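Local structure of CD180 antigen (Mus musculus, 3T6Q) at residues K108-I113 with I123-Q128; L412-A417 with S435-S440; N470-L475 with E479-S484. The protein may cooperate with MD-1 and TLR4 to mediate the innate immune response of B cells to bacterial lipopolysaccharide, leading to NF-kappa-B activation. All blocks are in the same frame, centred on the assembly; numbering follows the deposited sequence.

Interaction 1 of 3, residues K108-I113 with I123-Q128; sequences KHLFFI and IPLHNQ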
loop_
_atom_site.group_PDB
_atom_site.type_symbol
_atom_site.label_atom_id
_atom_site.label_comp_id
_atom_site.label_asym_id
_atom_site.label_seq_id
_atom_site.Cartn_x
_atom_site.Cartn_y
_atom_site.Cartn_z
ATOM N N LYS A 108 9.618 3.429 -23.673
ATOM C CA LYS A 108 10.887 3.722 -22.979
ATOM C C LYS A 108 10.792 3.964 -21.459
ATOM O O LYS A 108 11.666 3.509 -20.702
ATOM C CB LYS A 108 11.629 4.838 -23.681
ATOM C CG LYS A 108 12.019 4.418 -25.118
ATOM C CD LYS A 108 13.343 4.973 -25.576
ATOM C CE LYS A 108 13.371 6.486 -25.563
ATOM N NZ LYS A 108 14.768 7.002 -25.699
ATOM N N HIS A 109 9.704 4.595 -21.022
ATOM C CA HIS A 109 9.570 5.004 -19.594
ATOM C C HIS A 109 8.183 4.642 -19.115
ATOM O O HIS A 109 7.171 5.009 -19.727
ATOM C CB HIS A 109 9.766 6.512 -19.487
ATOM C CG HIS A 109 10.961 7.035 -20.294
ATOM N ND1 HIS A 109 12.230 6.766 -19.956
ATOM C CD2 HIS A 109 11.017 7.795 -21.475
ATOM C CE1 HIS A 109 13.080 7.353 -20.862
ATOM N NE2 HIS A 109 12.327 7.979 -21.787
ATOM N N LEU A 110 8.133 3.930 -18.017
ATOM C CA LEU A 110 6.843 3.478 -17.496
ATOM C C LEU A 110 6.801 3.866 -16.021
ATOM O O LEU A 110 7.751 3.551 -15.286
ATOM C CB LEU A 110 6.705 1.961 -17.670
ATOM C CG LEU A 110 5.496 1.261 -17.012
ATOM C CD1 LEU A 110 4.216 1.799 -17.604
ATOM C CD2 LEU A 110 5.533 -0.240 -17.230
ATOM N N PHE A 111 5.728 4.552 -15.616
ATOM C CA PHE A 111 5.521 4.954 -14.195
ATOM C C PHE A 111 4.366 4.131 -13.614
ATOM O O PHE A 111 3.223 4.141 -14.129
ATOM C CB PHE A 111 5.216 6.432 -14.133
ATOM C CG PHE A 111 6.362 7.304 -14.634
ATOM C CD1 PHE A 111 7.237 7.924 -13.732
ATOM C CD2 PHE A 111 6.640 7.406 -16.021
ATOM C CE1 PHE A 111 8.292 8.734 -14.183
ATOM C CE2 PHE A 111 7.733 8.178 -16.478
ATOM C CZ PHE A 111 8.553 8.842 -15.550
ATOM N N PHE A 112 4.683 3.393 -12.581
ATOM C CA PHE A 112 3.720 2.506 -11.914
ATOM C C PHE A 112 3.760 2.802 -10.401
ATOM O O PHE A 112 3.649 1.908 -9.577
ATOM C CB PHE A 112 4.107 1.056 -12.193
ATOM C CG PHE A 112 3.013 0.251 -12.818
ATOM C CD1 PHE A 112 2.284 -0.659 -12.055
ATOM C CD2 PHE A 112 2.727 0.388 -14.180
ATOM C CE1 PHE A 112 1.273 -1.411 -12.620
ATOM C CE2 PHE A 112 1.720 -0.385 -14.764
ATOM C CZ PHE A 112 0.989 -1.257 -13.977
ATOM N N ILE A 113 3.891 4.082 -10.065
ATOM C CA ILE A 113 4.066 4.517 -8.668
ATOM C C ILE A 113 2.743 4.370 -7.882
ATOM O O ILE A 113 1.666 4.718 -8.364
ATOM C CB ILE A 113 4.626 5.984 -8.660
ATOM C CG1 ILE A 113 6.062 6.016 -9.216
ATOM C CG2 ILE A 113 4.562 6.630 -7.260
ATOM C CD1 ILE A 113 6.526 7.400 -9.691
ATOM N N ILE A 123 3.376 -6.608 -13.441
ATOM C CA ILE A 123 3.416 -5.869 -14.693
ATOM C C ILE A 123 4.015 -6.798 -15.771
ATOM O O ILE A 123 5.216 -7.129 -15.707
ATOM C CB ILE A 123 4.263 -4.585 -14.578
ATOM C CG1 ILE A 123 3.911 -3.822 -13.267
ATOM C CG2 ILE A 123 4.053 -3.718 -15.804
ATOM C CD1 ILE A 123 4.903 -2.718 -12.930
ATOM N N PRO A 124 3.173 -7.268 -16.707
ATOM C CA PRO A 124 3.718 -8.195 -17.730
ATOM C C PRO A 124 4.489 -7.396 -18.754
ATOM O O PRO A 124 3.902 -6.675 -19.562
ATOM C CB PRO A 124 2.463 -8.858 -18.337
ATOM C CG PRO A 124 1.357 -8.612 -17.346
ATOM C CD PRO A 124 1.687 -7.270 -16.706
ATOM N N LEU A 125 5.817 -7.433 -18.650
ATOM C CA LEU A 125 6.657 -6.558 -19.492
ATOM C C LEU A 125 7.433 -7.292 -20.607
ATOM O O LEU A 125 8.326 -6.706 -21.188
ATOM C CB LEU A 125 7.661 -5.795 -18.642
ATOM C CG LEU A 125 7.062 -4.662 -17.805
ATOM C CD1 LEU A 125 7.957 -4.386 -16.606
ATOM C CD2 LEU A 125 6.837 -3.425 -18.647
ATOM N N HIS A 126 7.105 -8.551 -20.871
ATOM C CA HIS A 126 7.810 -9.364 -21.886
ATOM C C HIS A 126 7.831 -8.770 -23.301
ATOM O O HIS A 126 8.706 -9.101 -24.093
ATOM C CB HIS A 126 7.221 -10.762 -21.897
ATOM C CG HIS A 126 5.739 -10.775 -22.158
ATOM N ND1 HIS A 126 4.826 -10.619 -21.169
ATOM C CD2 HIS A 126 5.026 -10.870 -23.341
ATOM C CE1 HIS A 126 3.593 -10.640 -21.700
ATOM N NE2 HIS A 126 3.714 -10.803 -23.029
ATOM N N ASN A 127 6.898 -7.879 -23.623
ATOM C CA ASN A 127 6.885 -7.180 -24.919
ATOM C C ASN A 127 7.730 -5.883 -24.981
ATOM O O ASN A 127 7.795 -5.240 -26.033
ATOM C CB ASN A 127 5.451 -6.821 -25.342
ATOM C CG ASN A 127 4.704 -7.982 -25.946
ATOM O OD1 ASN A 127 5.240 -8.689 -26.795
ATOM N ND2 ASN A 127 3.450 -8.189 -25.517
ATOM N N GLN A 128 8.288 -5.439 -23.851
ATOM C CA GLN A 128 8.967 -4.140 -23.816
ATOM C C GLN A 128 10.470 -4.422 -23.843
ATOM O O GLN A 128 11.124 -4.544 -22.787
ATOM C CB GLN A 128 8.567 -3.302 -22.570
ATOM C CG GLN A 128 7.340 -2.453 -22.808
ATOM C CD GLN A 128 6.133 -3.339 -23.067
ATOM O OE1 GLN A 128 5.812 -4.212 -22.262
ATOM N NE2 GLN A 128 5.487 -3.144 -24.204
#
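Ile123 lays the end of its side chain over one face of the Phe112 ring. Its CD1 methyl stands 3.7 Å from the ring centroid, and the line between them runs 22° off the ring normal, which makes this a CH-pi contact over the face and not an approach at the edge. The methyl is displaced toward the rim on the side of CD1, where Ile123 CD1 and Phe112 CD1 come within 3.4 Å. The isoleucine lies along the ring as well as touching it: its CG1 methylene sits 3.6 Å from Phe112 CE1. What brings this branch across is the first torsion of Ile123, with CG1 beside the backbone N and anti to the carbonyl carbon (chi1 -45°).

The other branch, CG2, lies mainly against Leu110, whose CD2 lies 4.0 Å from Ile123 CG2 as the two side chains run past one another in opposite directions. The same CD2 methyl meets Leu125 CD2 at 3.7 Å, so one methyl of the strand residue spans both loop leucine and isoleucine. Leu110 CD1, for its part, lies in the plane of the Phe112 ring at its edge.

All four residues belong to LRR 4, and the contact joins strand 109-111 to the returning loop of the same solenoid coil. Leu86 and Leu134 of the flanking strands touch Leu110, and Met96 touches both Phe112 and Ile123. With 171 Å² buried between them, the two segments are joined by apolar and CH-pi packing, with no directional polar bond across the contact.

Interaction 2 of 3, residues L412-A417 with S435-S440; sequences LKVKDA and SLLDIS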
loop_
_atom_site.group_PDB
_atom_site.type_symbol
_atom_site.label_atom_id
_atom_site.label_comp_id
_atom_site.label_asym_id
_atom_site.label_seq_id
_atom_site.Cartn_x
_atom_site.Cartn_y
_atom_site.Cartn_z
ATOM N N LEU A 412 25.211 47.199 -2.254
ATOM C CA LEU A 412 26.605 47.544 -2.424
ATOM C C LEU A 412 26.801 49.038 -2.109
ATOM O O LEU A 412 25.988 49.887 -2.507
ATOM C CB LEU A 412 27.097 47.220 -3.853
ATOM C CG LEU A 412 26.857 45.779 -4.328
ATOM C CD1 LEU A 412 27.309 45.722 -5.781
ATOM C CD2 LEU A 412 27.647 44.774 -3.480
ATOM N N LYS A 413 27.845 49.348 -1.365
ATOM C CA LYS A 413 28.132 50.742 -1.010
ATOM C C LYS A 413 29.391 51.091 -1.717
ATOM O O LYS A 413 30.435 50.514 -1.426
ATOM C CB LYS A 413 28.419 50.900 0.487
ATOM C CG LYS A 413 27.429 50.244 1.404
ATOM C CD LYS A 413 26.044 50.761 1.168
ATOM C CE LYS A 413 25.228 50.373 2.391
ATOM N NZ LYS A 413 23.926 51.107 2.486
ATOM N N VAL A 414 29.313 52.048 -2.631
ATOM C CA VAL A 414 30.464 52.399 -3.454
ATOM C C VAL A 414 30.556 53.917 -3.405
ATOM O O VAL A 414 29.584 54.606 -3.752
ATOM C CB VAL A 414 30.248 51.919 -4.918
ATOM C CG1 VAL A 414 31.430 52.334 -5.779
ATOM C CG2 VAL A 414 30.076 50.393 -4.964
ATOM N N LYS A 415 31.685 54.437 -2.950
ATOM C CA LYS A 415 31.909 55.882 -2.899
ATOM C C LYS A 415 31.828 56.514 -4.287
ATOM O O LYS A 415 32.093 55.843 -5.282
ATOM C CB LYS A 415 33.289 56.140 -2.313
ATOM C CG LYS A 415 33.328 56.078 -0.801
ATOM C CD LYS A 415 34.685 56.585 -0.315
ATOM C CE LYS A 415 34.574 57.093 1.104
ATOM N NZ LYS A 415 35.307 58.376 1.236
ATOM N N ASP A 416 31.461 57.798 -4.360
ATOM C CA ASP A 416 31.439 58.542 -5.638
ATOM C C ASP A 416 32.704 58.377 -6.470
ATOM O O ASP A 416 33.811 58.384 -5.944
ATOM C CB ASP A 416 31.207 60.049 -5.412
ATOM C CG ASP A 416 29.787 60.358 -4.948
ATOM O OD1 ASP A 416 28.895 59.511 -5.158
ATOM O OD2 ASP A 416 29.556 61.442 -4.362
ATOM N N ALA A 417 32.492 58.191 -7.772
ATOM C CA ALA A 417 33.547 58.101 -8.787
ATOM C C ALA A 417 34.530 56.931 -8.648
ATOM O O ALA A 417 35.591 56.947 -9.271
ATOM C CB ALA A 417 34.291 59.440 -8.916
ATOM N N SER A 435 20.879 45.630 -5.973
ATOM C CA SER A 435 22.083 45.991 -5.226
ATOM C C SER A 435 21.983 47.480 -4.786
ATOM O O SER A 435 22.770 47.964 -3.986
ATOM C CB SER A 435 23.336 45.756 -6.093
ATOM O OG SER A 435 23.583 44.342 -6.257
ATOM N N LEU A 436 21.021 48.192 -5.377
ATOM C CA LEU A 436 20.695 49.594 -5.053
ATOM C C LEU A 436 21.844 50.535 -5.351
ATOM O O LEU A 436 22.142 51.396 -4.543
ATOM C CB LEU A 436 20.212 49.766 -3.596
ATOM C CG LEU A 436 19.092 48.844 -3.130
ATOM C CD1 LEU A 436 18.610 49.193 -1.722
ATOM C CD2 LEU A 436 17.941 48.813 -4.129
ATOM N N LEU A 437 22.500 50.349 -6.500
ATOM C CA LEU A 437 23.594 51.221 -6.933
ATOM C C LEU A 437 23.007 52.403 -7.682
ATOM O O LEU A 437 21.904 52.316 -8.208
ATOM C CB LEU A 437 24.544 50.486 -7.885
ATOM C CG LEU A 437 25.420 49.428 -7.229
ATOM C CD1 LEU A 437 25.909 48.536 -8.349
ATOM C CD2 LEU A 437 26.579 50.060 -6.479
ATOM N N ASP A 438 23.770 53.489 -7.746
ATOM C CA ASP A 438 23.376 54.650 -8.542
ATOM C C ASP A 438 24.010 54.450 -9.922
ATOM O O ASP A 438 25.227 54.551 -10.107
ATOM C CB ASP A 438 23.875 55.928 -7.890
ATOM C CG ASP A 438 23.659 57.171 -8.761
ATOM O OD1 ASP A 438 24.161 58.232 -8.362
ATOM O OD2 ASP A 438 23.005 57.113 -9.823
ATOM N N ILE A 439 23.167 54.165 -10.887
ATOM C CA ILE A 439 23.664 53.734 -12.191
ATOM C C ILE A 439 24.008 54.937 -13.058
ATOM O O ILE A 439 24.331 54.785 -14.251
ATOM C CB ILE A 439 22.631 52.836 -12.900
ATOM C CG1 ILE A 439 22.201 51.683 -11.989
ATOM C CG2 ILE A 439 23.200 52.247 -14.188
ATOM C CD1 ILE A 439 23.384 50.860 -11.494
ATOM N N SER A 440 23.956 56.141 -12.492
ATOM C CA SER A 440 24.326 57.310 -13.310
ATOM C C SER A 440 25.842 57.611 -13.242
ATOM O O SER A 440 26.357 58.362 -14.094
ATOM C CB SER A 440 23.516 58.544 -12.893
ATOM O OG SER A 440 23.973 58.998 -11.630
#
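Successive coils of a leucine-rich-repeat solenoid stack here, the segment 412-417 of LRR 14 lying against 435-440 of LRR 15. One backbone bond spans the two: Leu412 N donates to Ser435 O at 3.1 Å. At 165° the N-H...O is nearly straight, and the donor lies in the carbonyl plane, on a lone pair of the oxygen. On its far side strand 412-413 is paired, parallel, with strand 389-391 of the preceding coil.

Beside this bond the Leu412 side chain packs on two residues. Its CG rests 3.9 Å from Ser435 CB, the serine being used here through its carbon, while Ser435 OG hydrogen-bonds to Thr410 O. Leu437 approaches with its CD2 methyl, which stands 3.9 Å from Leu412 CB and 3.8 Å from Val414 CG2. That methyl therefore lies against two residues of the neighbouring coil that are two positions apart. Val414 offers CG2 because CG1 is anti to the backbone N (chi1 178°), leaving CG2 beside that nitrogen.

Further along, Asp438 makes an Asx turn, its OD2 accepting from Ser440 N at 3.0 Å and from Ser440 OG at 2.8 Å. Both donors reach the oxygen from the same face of the carboxylate; the amide comes in 52° out of its plane, the hydroxyl on the syn side and nearer the plane. Two bonds on one oxygen should limit rotation of the carboxylate and would probably help to stabilise its charge, which Asp416, with OD1 5.9 Å from Asp438 OD1, may partly offset. Across the contact itself, one directional bond ties the two coils at Leu412, and apolar packing through Leu437 extends the join to Val414.

Interaction 3 of 3, residues N470-L475 with E479-S484; sequences NSLQTL and EILVLS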
loop_
_atom_site.group_PDB
_atom_site.type_symbol
_atom_site.label_atom_id
_atom_site.label_comp_id
_atom_site.label_asym_id
_atom_site.label_seq_id
_atom_site.Cartn_x
_atom_site.Cartn_y
_atom_site.Cartn_z
ATOM N N ASN A 470 25.923 58.164 -18.330
ATOM C CA ASN A 470 25.488 57.199 -17.328
ATOM C C ASN A 470 26.589 56.122 -17.178
ATOM O O ASN A 470 27.558 56.109 -17.957
ATOM C CB ASN A 470 24.124 56.634 -17.754
ATOM C CG ASN A 470 24.177 55.926 -19.104
ATOM O OD1 ASN A 470 24.851 54.887 -19.248
ATOM N ND2 ASN A 470 23.478 56.476 -20.111
ATOM N N SER A 471 26.472 55.242 -16.186
ATOM C CA SER A 471 27.504 54.185 -16.012
ATOM C C SER A 471 27.635 53.187 -17.174
ATOM O O SER A 471 28.678 52.550 -17.312
ATOM C CB SER A 471 27.227 53.384 -14.751
ATOM O OG SER A 471 26.040 52.634 -14.952
ATOM N N LEU A 472 26.580 53.044 -17.991
ATOM C CA LEU A 472 26.517 51.980 -19.007
ATOM C C LEU A 472 27.339 52.241 -20.244
ATOM O O LEU A 472 27.686 51.308 -20.964
ATOM C CB LEU A 472 25.060 51.684 -19.428
ATOM C CG LEU A 472 24.048 51.426 -18.311
ATOM C CD1 LEU A 472 22.646 51.438 -18.920
ATOM C CD2 LEU A 472 24.312 50.083 -17.609
ATOM N N GLN A 473 27.649 53.503 -20.517
ATOM C CA GLN A 473 28.263 53.868 -21.798
ATOM C C GLN A 473 29.705 53.305 -21.981
ATOM O O GLN A 473 30.236 53.334 -23.088
ATOM C CB GLN A 473 28.194 55.395 -22.027
ATOM C CG GLN A 473 26.782 56.016 -22.052
ATOM C CD GLN A 473 26.149 56.096 -23.448
ATOM O OE1 GLN A 473 26.055 55.097 -24.144
ATOM N NE2 GLN A 473 25.677 57.293 -23.838
ATOM N N THR A 474 30.310 52.765 -20.915
ATOM C CA THR A 474 31.607 52.062 -21.028
ATOM C C THR A 474 31.517 50.579 -21.417
ATOM O O THR A 474 32.553 49.928 -21.564
ATOM C CB THR A 474 32.455 52.154 -19.719
ATOM O OG1 THR A 474 31.760 51.524 -18.611
ATOM C CG2 THR A 474 32.813 53.605 -19.379
ATOM N N LEU A 475 30.304 50.039 -21.568
ATOM C CA LEU A 475 30.137 48.585 -21.757
ATOM C C LEU A 475 29.973 48.225 -23.253
ATOM O O LEU A 475 28.927 47.761 -23.698
ATOM C CB LEU A 475 28.955 48.059 -20.878
ATOM C CG LEU A 475 29.173 48.359 -19.378
ATOM C CD1 LEU A 475 27.910 48.032 -18.592
ATOM C CD2 LEU A 475 30.370 47.592 -18.808
ATOM N N GLU A 479 25.556 42.761 -24.499
ATOM C CA GLU A 479 24.493 42.184 -25.305
ATOM C C GLU A 479 23.161 42.162 -24.612
ATOM O O GLU A 479 22.130 42.384 -25.259
ATOM C CB GLU A 479 24.841 40.757 -25.753
ATOM C CG GLU A 479 25.898 40.763 -26.855
ATOM C CD GLU A 479 26.332 39.363 -27.235
ATOM O OE1 GLU A 479 25.495 38.435 -27.274
ATOM O OE2 GLU A 479 27.536 39.201 -27.483
ATOM N N ILE A 480 23.181 41.873 -23.311
ATOM C CA ILE A 480 21.942 41.678 -22.548
ATOM C C ILE A 480 21.952 42.702 -21.405
ATOM O O ILE A 480 22.922 42.784 -20.640
ATOM C CB ILE A 480 21.861 40.245 -21.950
ATOM C CG1 ILE A 480 21.865 39.198 -23.053
ATOM C CG2 ILE A 480 20.634 40.100 -21.042
ATOM C CD1 ILE A 480 22.163 37.783 -22.571
ATOM N N LEU A 481 20.892 43.503 -21.345
ATOM C CA LEU A 481 20.724 44.559 -20.365
ATOM C C LEU A 481 19.324 44.431 -19.778
ATOM O O LEU A 481 18.308 44.466 -20.519
ATOM C CB LEU A 481 20.931 45.943 -21.005
ATOM C CG LEU A 481 20.716 47.214 -20.162
ATOM C CD1 LEU A 481 21.644 47.180 -18.920
ATOM C CD2 LEU A 481 20.988 48.451 -21.046
ATOM N N VAL A 482 19.263 44.261 -18.455
ATOM C CA VAL A 482 17.961 44.103 -17.750
ATOM C C VAL A 482 17.843 45.340 -16.856
ATOM O O VAL A 482 18.658 45.554 -15.940
ATOM C CB VAL A 482 17.901 42.829 -16.863
ATOM C CG1 VAL A 482 16.543 42.714 -16.148
ATOM C CG2 VAL A 482 18.177 41.598 -17.696
ATOM N N LEU A 483 16.841 46.168 -17.165
ATOM C CA LEU A 483 16.557 47.377 -16.424
ATOM C C LEU A 483 15.122 47.405 -15.973
ATOM O O LEU A 483 14.525 48.476 -15.851
ATOM C CB LEU A 483 16.851 48.616 -17.297
ATOM C CG LEU A 483 18.330 48.954 -17.540
ATOM C CD1 LEU A 483 18.436 50.077 -18.568
ATOM C CD2 LEU A 483 19.028 49.395 -16.261
ATOM N N SER A 484 14.571 46.236 -15.700
ATOM C CA SER A 484 13.181 46.165 -15.303
ATOM C C SER A 484 13.030 46.585 -13.822
ATOM O O SER A 484 14.007 46.520 -13.086
ATOM C CB SER A 484 12.639 44.766 -15.570
ATOM O OG SER A 484 13.485 43.796 -14.947
#
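Asn470 OD1 accepts from Leu472 N at 2.8 Å, an Asx turn whose donor lies in the carbonyl plane of the amide although the N-H...O angle is a bent 133°. The other end of the same amide is also held, ND2 donating to the backbone oxygens of Gln467 and Ala495, so the group is fixed at both its polar atoms. Leu475 N bonds back to Leu472 O at 3.0 Å, and Ser471, Leu472 and Gln473 have helical backbone angles without the regular bonds of a helix.

This short turn presents Leu472 to the strand. Its CG lies beside the backbone N and anti to the carbonyl carbon (chi1 -51°), and the side chain meets Leu481 tip to tip: Leu472 CD1 is 4.0 Å from Leu481 CD2, and Leu472 CD2 is 4.2 Å from Leu481 CD1. No hydrogen bond links the two segments, and the 97 Å² they bury comes from apolar contact. In the leucine-rich-repeat solenoid this is the packing of Leu472, in the outer, convex-side turn at the end of LRR 16, against the inward-pointing leucines of strand 480-482 and its continuation in LRR 17. Two positions on from Leu481, Leu483 also points toward the turn, and its CD1 approaches Leu472 CD1 more loosely, at 4.4 Å. Leu454 of strand 453-455, the strand of LRR 16 itself and next to 480-482, touches both Leu472 and Leu475.

In the fold
From the N terminus, interaction 1 comes first and closes a loop within LRR 4, joining strand 109-111 to the return of its own coil with nine residues between the segments. Interaction 2 follows far along the solenoid, on the opposite side of the chain's centre, and spans 17 residues from LRR 14 to LRR 15; its centre is about 59 Å from that of interaction 1. Interaction 3 closes a short loop of three residues from the end of LRR 16 to the strand of LRR 17. The three are in series, none enclosing or crossing another. Interactions 2 and 3 touch, with Ser471 OG and Ile439 O 2.8 Å apart, a probable hydrogen bond, which links LRR 15 to LRR 16.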